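Local coordinates for DNA ligase (Archaeoglobus fulgidus, PDB 3GDE), which probably seals nicks in double-stranded DNA at the expense of ATP, through a covalent lysine–AMP intermediate, in replication, recombination and repair, at residues N75-K80 / E99-K104; M87-G92 / P485-Q490; G434-E439 / L446-L451. All blocks are in the same frame, centred on the assembly; numbering follows the deposited sequence.

Contact 1 (N75-K80 / E99-K104); sequences NVSGVK and EQLIKK
Bends at chi2, chi3 (92°) and chi4 of Lys104 curl the end of its chain back across the C-terminal end of helix 66-77, laying CE beside Ser77 CB and carrying NZ to the carbonyl of Ser77. The bond from Lys104 NZ to Ser77 O is 2.7 Å long; it comes in the carbonyl plane on a lone pair, with a C=O...N angle of 125°. A long, flexible lysine suits this place, because its last methylene can rest on Ser77 CB while the charge goes on to the carbonyl. The hydroxyl of Ser77 turns the other way: chi1 of 67° sets OG between the backbone N and the carbonyl carbon, where it accepts from Val79 N (3.2 Å to OG), an ST turn, and is also bonded to Leu73 O one helical turn back. Leu101 CD1 rests against this occupied hydroxyl, 3.8 Å from Ser77 OG. Gly78 follows with positive phi; a side chain there would collide with the carbonyl O of Ser77, so glycine suits the position. Beyond it the chain turns Val79 toward helix 94-108, and Val79 CG1 meets Leu101 CD2 at 3.8 Å, the two branched side chains crossing obliquely, with Ile84 of helix 81-91 touching both. Val76 CG2 and Ile102 CD1 make a looser apolar contact at 4.2 Å. The contact thus joins two helices of the N-terminal DNA-binding domain through a small apolar patch with a charged group at its margin. Lys80 NZ bonds to Gly78 O (2.8 Å), so two ammonium groups take successive carbonyls where the helix ends; their positive charges would probably offset the partial negative charge of that end and polarise both C=O groups.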
loop_
_atom_site.group_PDB
_atom_site.type_symbol
_atom_site.label_atom_id
_atom_site.label_comp_id
_atom_site.label_asym_id
_atom_site.label_seq_id
_atom_site.Cartn_x
_atom_site.Cartn_y
_atom_site.Cartn_z
ATOM N N ASN A 75 30.357 -9.713 2.978
ATOM C CA ASN A 75 31.325 -9.140 3.913
ATOM C C ASN A 75 31.455 -9.931 5.202
ATOM O O ASN A 75 32.568 -10.202 5.642
ATOM C CB ASN A 75 30.989 -7.687 4.259
ATOM C CG ASN A 75 31.206 -6.735 3.103
ATOM O OD1 ASN A 75 30.606 -5.656 3.057
ATOM N ND2 ASN A 75 32.055 -7.122 2.159
ATOM N N VAL A 76 30.323 -10.312 5.792
ATOM C CA VAL A 76 30.332 -10.934 7.112
ATOM C C VAL A 76 30.709 -12.413 7.083
ATOM O O VAL A 76 31.376 -12.900 7.999
ATOM C CB VAL A 76 28.999 -10.709 7.894
ATOM C CG1 VAL A 76 28.780 -9.233 8.147
ATOM C CG2 VAL A 76 27.788 -11.301 7.153
ATOM N N SER A 77 30.300 -13.116 6.025
ATOM C CA SER A 77 30.442 -14.572 5.955
ATOM C C SER A 77 31.686 -15.008 5.198
ATOM O O SER A 77 32.153 -16.144 5.354
ATOM C CB SER A 77 29.219 -15.191 5.288
ATOM O OG SER A 77 29.147 -14.811 3.923
ATOM N N GLY A 78 32.204 -14.114 4.363
ATOM C CA GLY A 78 33.330 -14.441 3.501
ATOM C C GLY A 78 32.934 -15.169 2.227
ATOM O O GLY A 78 33.721 -15.207 1.281
ATOM N N VAL A 79 31.729 -15.748 2.195
ATOM C CA VAL A 79 31.277 -16.502 1.020
ATOM C C VAL A 79 30.897 -15.556 -0.124
ATOM O O VAL A 79 30.315 -14.487 0.104
ATOM C CB VAL A 79 30.147 -17.555 1.323
ATOM C CG1 VAL A 79 30.074 -17.903 2.812
ATOM C CG2 VAL A 79 28.810 -17.106 0.820
ATOM N N LYS A 80 31.252 -15.937 -1.351
ATOM C CA LYS A 80 31.045 -15.040 -2.488
ATOM C C LYS A 80 29.578 -14.935 -2.864
ATOM O O LYS A 80 28.794 -15.847 -2.598
ATOM C CB LYS A 80 31.910 -15.432 -3.691
ATOM C CG LYS A 80 33.424 -15.341 -3.444
ATOM C CD LYS A 80 33.967 -13.879 -3.400
ATOM C CE LYS A 80 34.032 -13.277 -1.975
ATOM N NZ LYS A 80 34.863 -14.075 -1.017
ATOM N N GLU A 99 20.484 -16.513 8.183
ATOM C CA GLU A 99 20.559 -17.362 9.366
ATOM C C GLU A 99 21.665 -18.425 9.264
ATOM O O GLU A 99 22.420 -18.644 10.208
ATOM C CB GLU A 99 19.213 -18.030 9.626
ATOM C CG GLU A 99 19.169 -18.878 10.899
ATOM C CD GLU A 99 17.959 -19.803 10.966
ATOM O OE1 GLU A 99 17.157 -19.848 10.004
ATOM O OE2 GLU A 99 17.811 -20.499 11.986
ATOM N N GLN A 100 21.753 -19.060 8.100
ATOM C CA GLN A 100 22.731 -20.101 7.844
ATOM C C GLN A 100 24.151 -19.556 7.782
ATOM O O GLN A 100 25.065 -20.146 8.355
ATOM C CB GLN A 100 22.375 -20.860 6.555
ATOM C CG GLN A 100 22.665 -22.348 6.631
ATOM C CD GLN A 100 22.200 -22.973 7.946
ATOM O OE1 GLN A 100 21.033 -22.853 8.342
ATOM N NE2 GLN A 100 23.122 -23.638 8.632
ATOM N N LEU A 101 24.338 -18.431 7.103
ATOM C CA LEU A 101 25.664 -17.806 7.031
ATOM C C LEU A 101 26.195 -17.350 8.397
ATOM O O LEU A 101 27.367 -17.526 8.693
ATOM C CB LEU A 101 25.676 -16.637 6.039
ATOM C CG LEU A 101 25.410 -16.968 4.564
ATOM C CD1 LEU A 101 25.431 -15.701 3.734
ATOM C CD2 LEU A 101 26.427 -18.007 4.023
ATOM N N ILE A 102 25.335 -16.762 9.223
ATOM C CA ILE A 102 25.746 -16.311 10.549
ATOM C C ILE A 102 25.979 -17.494 11.505
ATOM O O ILE A 102 26.899 -17.462 12.320
ATOM C CB ILE A 102 24.776 -15.239 11.131
ATOM C CG1 ILE A 102 25.171 -13.834 10.655
ATOM C CG2 ILE A 102 24.817 -15.231 12.659
ATOM C CD1 ILE A 102 24.882 -13.512 9.218
ATOM N N LYS A 103 25.169 -18.541 11.372
ATOM C CA LYS A 103 25.353 -19.768 12.138
ATOM C C LYS A 103 26.744 -20.350 11.898
ATOM O O LYS A 103 27.440 -20.714 12.842
ATOM C CB LYS A 103 24.274 -20.796 11.793
ATOM C CG LYS A 103 24.286 -22.028 12.685
ATOM C CD LYS A 103 23.286 -23.059 12.206
ATOM C CE LYS A 103 23.590 -24.447 12.773
ATOM N NZ LYS A 103 22.739 -25.512 12.158
ATOM N N LYS A 104 27.137 -20.415 10.628
ATOM C CA LYS A 104 28.464 -20.869 10.215
ATOM C C LYS A 104 29.577 -19.930 10.704
ATOM O O LYS A 104 30.635 -20.394 11.129
ATOM C CB LYS A 104 28.487 -21.031 8.687
ATOM C CG LYS A 104 29.825 -20.777 7.987
ATOM C CD LYS A 104 29.615 -19.989 6.678
ATOM C CE LYS A 104 29.730 -18.468 6.887
ATOM N NZ LYS A 104 31.157 -18.009 7.086
#

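Contact 2 (M87-G92 / P485-Q490); sequences MIREYG and PLIVSQ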
loop_
_atom_site.group_PDB
_atom_site.type_symbol
_atom_site.label_atom_id
_atom_site.label_comp_id
_atom_site.label_asym_id
_atom_site.label_seq_id
_atom_site.Cartn_x
_atom_site.Cartn_y
_atom_site.Cartn_z
ATOM N N MET A 87 22.225 -20.190 -2.789
ATOM C CA MET A 87 21.608 -20.515 -1.504
ATOM C C MET A 87 20.164 -19.997 -1.394
ATOM O O MET A 87 19.317 -20.682 -0.829
ATOM C CB MET A 87 22.450 -19.988 -0.339
ATOM C CG MET A 87 23.793 -20.691 -0.127
ATOM S SD MET A 87 24.764 -19.930 1.205
ATOM C CE MET A 87 23.970 -20.661 2.650
ATOM N N ILE A 88 19.882 -18.804 -1.927
ATOM C CA ILE A 88 18.507 -18.271 -1.908
ATOM C C ILE A 88 17.537 -19.152 -2.705
ATOM O O ILE A 88 16.395 -19.329 -2.304
ATOM C CB ILE A 88 18.401 -16.769 -2.332
ATOM C CG1 ILE A 88 17.244 -16.097 -1.577
ATOM C CG2 ILE A 88 18.239 -16.604 -3.865
ATOM C CD1 ILE A 88 16.914 -14.686 -2.027
ATOM N N ARG A 89 18.015 -19.721 -3.808
ATOM C CA ARG A 89 17.224 -20.639 -4.633
ATOM C C ARG A 89 17.129 -22.023 -3.989
ATOM O O ARG A 89 16.167 -22.755 -4.221
ATOM C CB ARG A 89 17.796 -20.724 -6.051
ATOM C CG ARG A 89 17.725 -19.399 -6.813
ATOM C CD ARG A 89 18.217 -19.518 -8.253
ATOM N NE ARG A 89 19.661 -19.756 -8.359
ATOM C CZ ARG A 89 20.592 -18.814 -8.463
ATOM N NH1 ARG A 89 20.259 -17.529 -8.468
ATOM N NH2 ARG A 89 21.870 -19.161 -8.562
ATOM N N GLU A 90 18.127 -22.369 -3.176
ATOM C CA GLU A 90 18.099 -23.595 -2.371
ATOM C C GLU A 90 17.127 -23.476 -1.194
ATOM O O GLU A 90 16.254 -24.328 -1.016
ATOM C CB GLU A 90 19.504 -23.926 -1.856
ATOM C CG GLU A 90 19.567 -25.124 -0.898
ATOM C CD GLU A 90 20.962 -25.360 -0.300
ATOM O OE1 GLU A 90 21.063 -26.228 0.602
ATOM O OE2 GLU A 90 21.951 -24.689 -0.718
ATOM N N TYR A 91 17.279 -22.419 -0.393
ATOM C CA TYR A 91 16.459 -22.247 0.809
ATOM C C TYR A 91 15.096 -21.595 0.534
ATOM O O TYR A 91 14.164 -21.757 1.326
ATOM C CB TYR A 91 17.225 -21.458 1.885
ATOM C CG TYR A 91 18.356 -22.221 2.540
ATOM C CD1 TYR A 91 19.644 -22.174 2.018
ATOM C CD2 TYR A 91 18.141 -22.982 3.691
ATOM C CE1 TYR A 91 20.695 -22.865 2.611
ATOM C CE2 TYR A 91 19.194 -23.688 4.297
ATOM C CZ TYR A 91 20.469 -23.616 3.747
ATOM O OH TYR A 91 21.524 -24.296 4.325
ATOM N N GLY A 92 14.984 -20.862 -0.573
ATOM C CA GLY A 92 13.722 -20.212 -0.949
ATOM C C GLY A 92 13.453 -18.894 -0.225
ATOM O O GLY A 92 12.401 -18.282 -0.409
ATOM N N PRO A 485 16.760 -10.690 -9.881
ATOM C CA PRO A 485 17.332 -10.742 -8.515
ATOM C C PRO A 485 16.405 -11.369 -7.474
ATOM O O PRO A 485 16.868 -11.852 -6.441
ATOM C CB PRO A 485 17.549 -9.269 -8.165
ATOM C CG PRO A 485 17.554 -8.549 -9.463
ATOM C CD PRO A 485 16.639 -9.298 -10.362
ATOM N N LEU A 486 15.107 -11.363 -7.765
ATOM C CA LEU A 486 14.090 -11.810 -6.826
ATOM C C LEU A 486 13.753 -13.290 -6.971
ATOM O O LEU A 486 12.869 -13.781 -6.270
ATOM C CB LEU A 486 12.815 -10.965 -6.978
ATOM C CG LEU A 486 12.905 -9.433 -6.914
ATOM C CD1 LEU A 486 11.498 -8.853 -6.915
ATOM C CD2 LEU A 486 13.685 -8.924 -5.688
ATOM N N ILE A 487 14.446 -13.996 -7.870
ATOM C CA ILE A 487 14.174 -15.425 -8.072
ATOM C C ILE A 487 14.640 -16.234 -6.865
ATOM O O ILE A 487 15.809 -16.201 -6.464
ATOM C CB ILE A 487 14.738 -16.005 -9.398
ATOM C CG1 ILE A 487 13.977 -15.443 -10.612
ATOM C CG2 ILE A 487 14.648 -17.542 -9.388
ATOM C CD1 ILE A 487 14.690 -15.627 -11.958
ATOM N N VAL A 488 13.690 -16.972 -6.311
ATOM C CA VAL A 488 13.833 -17.592 -5.021
ATOM C C VAL A 488 13.544 -19.105 -5.173
ATOM O O VAL A 488 13.744 -19.909 -4.264
ATOM C CB VAL A 488 12.904 -16.842 -4.030
ATOM C CG1 VAL A 488 11.609 -17.598 -3.754
ATOM C CG2 VAL A 488 13.640 -16.495 -2.773
ATOM N N SER A 489 13.076 -19.468 -6.357
ATOM C CA SER A 489 12.852 -20.857 -6.726
ATOM C C SER A 489 12.921 -20.925 -8.241
ATOM O O SER A 489 12.373 -20.064 -8.930
ATOM C CB SER A 489 11.488 -21.356 -6.223
ATOM O OG SER A 489 11.131 -22.606 -6.797
ATOM N N GLN A 490 13.642 -21.915 -8.752
ATOM C CA GLN A 490 13.613 -22.217 -10.183
ATOM C C GLN A 490 13.559 -23.717 -10.412
ATOM O O GLN A 490 14.537 -24.431 -10.150
ATOM C CB GLN A 490 14.791 -21.593 -10.938
ATOM C CG GLN A 490 14.672 -21.795 -12.442
ATOM C CD GLN A 490 15.585 -20.911 -13.267
ATOM O OE1 GLN A 490 15.959 -19.808 -12.862
ATOM N NE2 GLN A 490 15.930 -21.389 -14.454
HETATM O O HOH W 1 18.306 -15.617 -7.473
HETATM O O HOH W 2 15.236 -23.174 -6.738
#
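Val488, Arg89 and Ile88 carry a junction between two domains: the C-terminal turn of helix 81-91, in the helical DNA-binding domain, lies across the start of strand 487-491 in the OB-fold domain. The axes of segments 87-91 and 487-490 come within 6.0 Å and cross at -61°, an approach in keeping with the tightly closed conformation of this enzyme. Val488 is the first residue of a classic beta bulge, in which it and Ser489 both face Glu496. Its carbonyl is turned to the helix, where Val488 O receives CA-H groups of Arg89 (3.6 Å to CA) and Gly92 (3.3 Å to CA), the latter almost straight at 167°. Ile88 O, already taken by Gly92 N, lies close to Val488 O as a second acceptor; the two C-H contacts probably offset some of that repulsion. Glycine suits position 92 for its positive phi. The Val488 side chain fits between Gly92 and Ile88: CG2 packs against the Gly92 carbonyl and touches Ile88 CD1 at 3.8 Å, the two side chains crossing at about a right angle. Branched aliphatic residues serve well here, since Ile88 also reaches Ile66 and Tyr70 of helix 66-77, while its CG2 lies 3.6 Å from Ile487 O. Arg89 works at the exposed margin. Its chi1 lays CG against Ile487 O; the chain then runs straight through chi2, and the bend at chi3 (-69°) turns the guanidinium to a water: Arg89 NH1 donates to it at 2.9 Å, and it donates in turn to Ile487 O. A second water joins the main chains, giving a proton to Arg89 O at 2.7 Å and accepting one from Gln490 N at 2.9 Å.

Contact 3 (G434-E439 / L446-L451); sequences GGEWGE and LSSFEL
Glu436 O is held by two neighbours across the strands: Ser447 N donates to it at 2.8 Å, nearly straight at 170°, and Leu446 CA sends a weaker C-H contact at 3.4 Å. Ser448 O in turn accepts from Glu436 N (2.9 Å), so both consecutive serines, Ser447 and Ser448, face Glu436. This is a classic beta bulge, and it shifts the register by one residue just before Trp437. At the other end, Glu450 N donates to Gly434 O at 2.9 Å. The two strands, 428-437 and 446-454, form an antiparallel hairpin of the OB-fold domain, in which the segments 434-437 and 446-451 run at 165°. Glycine suits positions 434 and 435 because a CB would come tight against Glu450 CG in the first and Ser448 O in the second. Trp437 CG lies anti to the carbonyl carbon (chi1 -70°), and although its CB points away from strand 446-454, the indole swings back beside Leu446. There Leu446 CD2 sits over one face of the six-membered ring, 3.9 Å from its centroid, a CH-pi contact. With the indole of Trp437 cut back to an alanine, Leu446 CD2 would probably lose its aromatic partner and a gap would open beside Leu446. Phe449 turns into the domain interior, where its ring meets Phe471 and packs edge-to-face with Phe503; Glu450 OE2 pairs with Lys463 on the next strand.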
loop_
_atom_site.group_PDB
_atom_site.type_symbol
_atom_site.label_atom_id
_atom_site.label_comp_id
_atom_site.label_asym_id
_atom_site.label_seq_id
_atom_site.Cartn_x
_atom_site.Cartn_y
_atom_site.Cartn_z
ATOM N N GLY A 434 5.236 -15.239 -9.356
ATOM C CA GLY A 434 5.973 -16.234 -10.136
ATOM C C GLY A 434 6.029 -15.943 -11.622
ATOM O O GLY A 434 5.554 -14.903 -12.085
ATOM N N GLY A 435 6.608 -16.871 -12.374
ATOM C CA GLY A 435 6.803 -16.671 -13.795
ATOM C C GLY A 435 7.289 -17.893 -14.549
ATOM O O GLY A 435 7.475 -18.965 -13.977
ATOM N N GLU A 436 7.468 -17.717 -15.854
ATOM C CA GLU A 436 7.996 -18.745 -16.727
ATOM C C GLU A 436 8.963 -18.100 -17.704
ATOM O O GLU A 436 8.696 -17.027 -18.253
ATOM C CB GLU A 436 6.883 -19.467 -17.488
ATOM C CG GLU A 436 6.029 -20.413 -16.639
ATOM C CD GLU A 436 4.896 -21.078 -17.430
ATOM O OE1 GLU A 436 4.166 -20.383 -18.187
ATOM O OE2 GLU A 436 4.726 -22.314 -17.287
ATOM N N TRP A 437 10.104 -18.755 -17.892
ATOM C CA TRP A 437 11.054 -18.361 -18.919
ATOM C C TRP A 437 10.478 -18.658 -20.291
ATOM O O TRP A 437 9.786 -19.666 -20.480
ATOM C CB TRP A 437 12.385 -19.086 -18.719
ATOM C CG TRP A 437 13.123 -18.597 -17.515
ATOM C CD1 TRP A 437 13.276 -19.245 -16.327
ATOM C CD2 TRP A 437 13.782 -17.331 -17.376
ATOM N NE1 TRP A 437 13.996 -18.465 -15.451
ATOM C CE2 TRP A 437 14.320 -17.283 -16.070
ATOM C CE3 TRP A 437 13.972 -16.234 -18.229
ATOM C CZ2 TRP A 437 15.051 -16.184 -15.597
ATOM C CZ3 TRP A 437 14.692 -15.140 -17.764
ATOM C CH2 TRP A 437 15.223 -15.124 -16.454
ATOM N N GLY A 438 10.741 -17.758 -21.235
ATOM C CA GLY A 438 10.408 -17.985 -22.643
ATOM C C GLY A 438 11.233 -19.111 -23.255
ATOM O O GLY A 438 12.015 -19.783 -22.565
ATOM N N GLU A 439 11.067 -19.314 -24.560
ATOM C CA GLU A 439 11.643 -20.477 -25.247
ATOM C C GLU A 439 12.347 -20.071 -26.540
ATOM O O GLU A 439 12.035 -19.017 -27.121
ATOM C CB GLU A 439 10.559 -21.540 -25.506
ATOM C CG GLU A 439 9.532 -21.209 -26.614
ATOM C CD GLU A 439 8.902 -19.817 -26.487
ATOM O OE1 GLU A 439 8.413 -19.468 -25.387
ATOM O OE2 GLU A 439 8.899 -19.071 -27.495
ATOM N N LEU A 446 11.555 -13.589 -19.321
ATOM C CA LEU A 446 10.328 -14.117 -18.738
ATOM C C LEU A 446 9.187 -13.813 -19.711
ATOM O O LEU A 446 9.131 -12.719 -20.279
ATOM C CB LEU A 446 10.062 -13.478 -17.379
ATOM C CG LEU A 446 11.068 -13.788 -16.271
ATOM C CD1 LEU A 446 10.920 -12.762 -15.164
ATOM C CD2 LEU A 446 10.904 -15.215 -15.735
ATOM N N SER A 447 8.303 -14.782 -19.926
ATOM C CA SER A 447 7.226 -14.627 -20.909
ATOM C C SER A 447 5.836 -14.623 -20.274
ATOM O O SER A 447 4.885 -14.075 -20.842
ATOM C CB SER A 447 7.310 -15.730 -21.968
ATOM O OG SER A 447 7.025 -17.002 -21.406
ATOM N N SER A 448 5.746 -15.220 -19.086
ATOM C CA SER A 448 4.489 -15.497 -18.394
ATOM C C SER A 448 4.630 -15.202 -16.891
ATOM O O SER A 448 5.698 -15.432 -16.321
ATOM C CB SER A 448 4.170 -16.967 -18.591
ATOM O OG SER A 448 2.881 -17.255 -18.152
ATOM N N PHE A 449 3.558 -14.720 -16.255
ATOM C CA PHE A 449 3.614 -14.223 -14.859
ATOM C C PHE A 449 2.445 -14.697 -14.005
ATOM O O PHE A 449 1.294 -14.583 -14.401
ATOM C CB PHE A 449 3.692 -12.686 -14.820
ATOM C CG PHE A 449 4.794 -12.113 -15.661
ATOM C CD1 PHE A 449 4.565 -11.773 -16.996
ATOM C CD2 PHE A 449 6.069 -11.925 -15.134
ATOM C CE1 PHE A 449 5.593 -11.245 -17.790
ATOM C CE2 PHE A 449 7.107 -11.399 -15.926
ATOM C CZ PHE A 449 6.868 -11.059 -17.251
ATOM N N GLU A 450 2.756 -15.233 -12.831
ATOM C CA GLU A 450 1.744 -15.704 -11.873
ATOM C C GLU A 450 1.281 -14.537 -11.016
ATOM O O GLU A 450 2.109 -13.741 -10.549
ATOM C CB GLU A 450 2.323 -16.794 -10.975
ATOM C CG GLU A 450 2.758 -18.039 -11.709
ATOM C CD GLU A 450 1.590 -18.753 -12.362
ATOM O OE1 GLU A 450 1.638 -18.989 -13.587
ATOM O OE2 GLU A 450 0.614 -19.065 -11.647
ATOM N N LEU A 451 -0.032 -14.444 -10.804
ATOM C CA LEU A 451 -0.631 -13.259 -10.176
ATOM C C LEU A 451 -1.433 -13.612 -8.938
ATOM O O LEU A 451 -2.164 -14.605 -8.921
ATOM C CB LEU A 451 -1.526 -12.504 -11.166
ATOM C CG LEU A 451 -0.967 -12.098 -12.534
ATOM C CD1 LEU A 451 -2.112 -11.656 -13.432
ATOM C CD2 LEU A 451 0.101 -11.020 -12.438
#

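How the contacts relate
Contact 2 stands between the other two, with its centre 17 Å from that of contact 1 and 15 Å from that of contact 3. Helix 81-91 follows helix 66-77 and precedes helix 94-108, and Leu101 CD2 of contact 1 touches Met87 SD at 3.8 Å. On the other side, Ile487 CD1 packs on Trp437 CZ2 at 3.7 Å, which ties the domain junction to the hairpin of the OB-fold domain; strand 487-491 and the hairpin belong to the same sheet. Contacts 1 and 3 do not meet, their nearest atoms being about 19 Å apart. All three lie away from the predicted ATP-binding residues and Lys252, the probable site of adenylation.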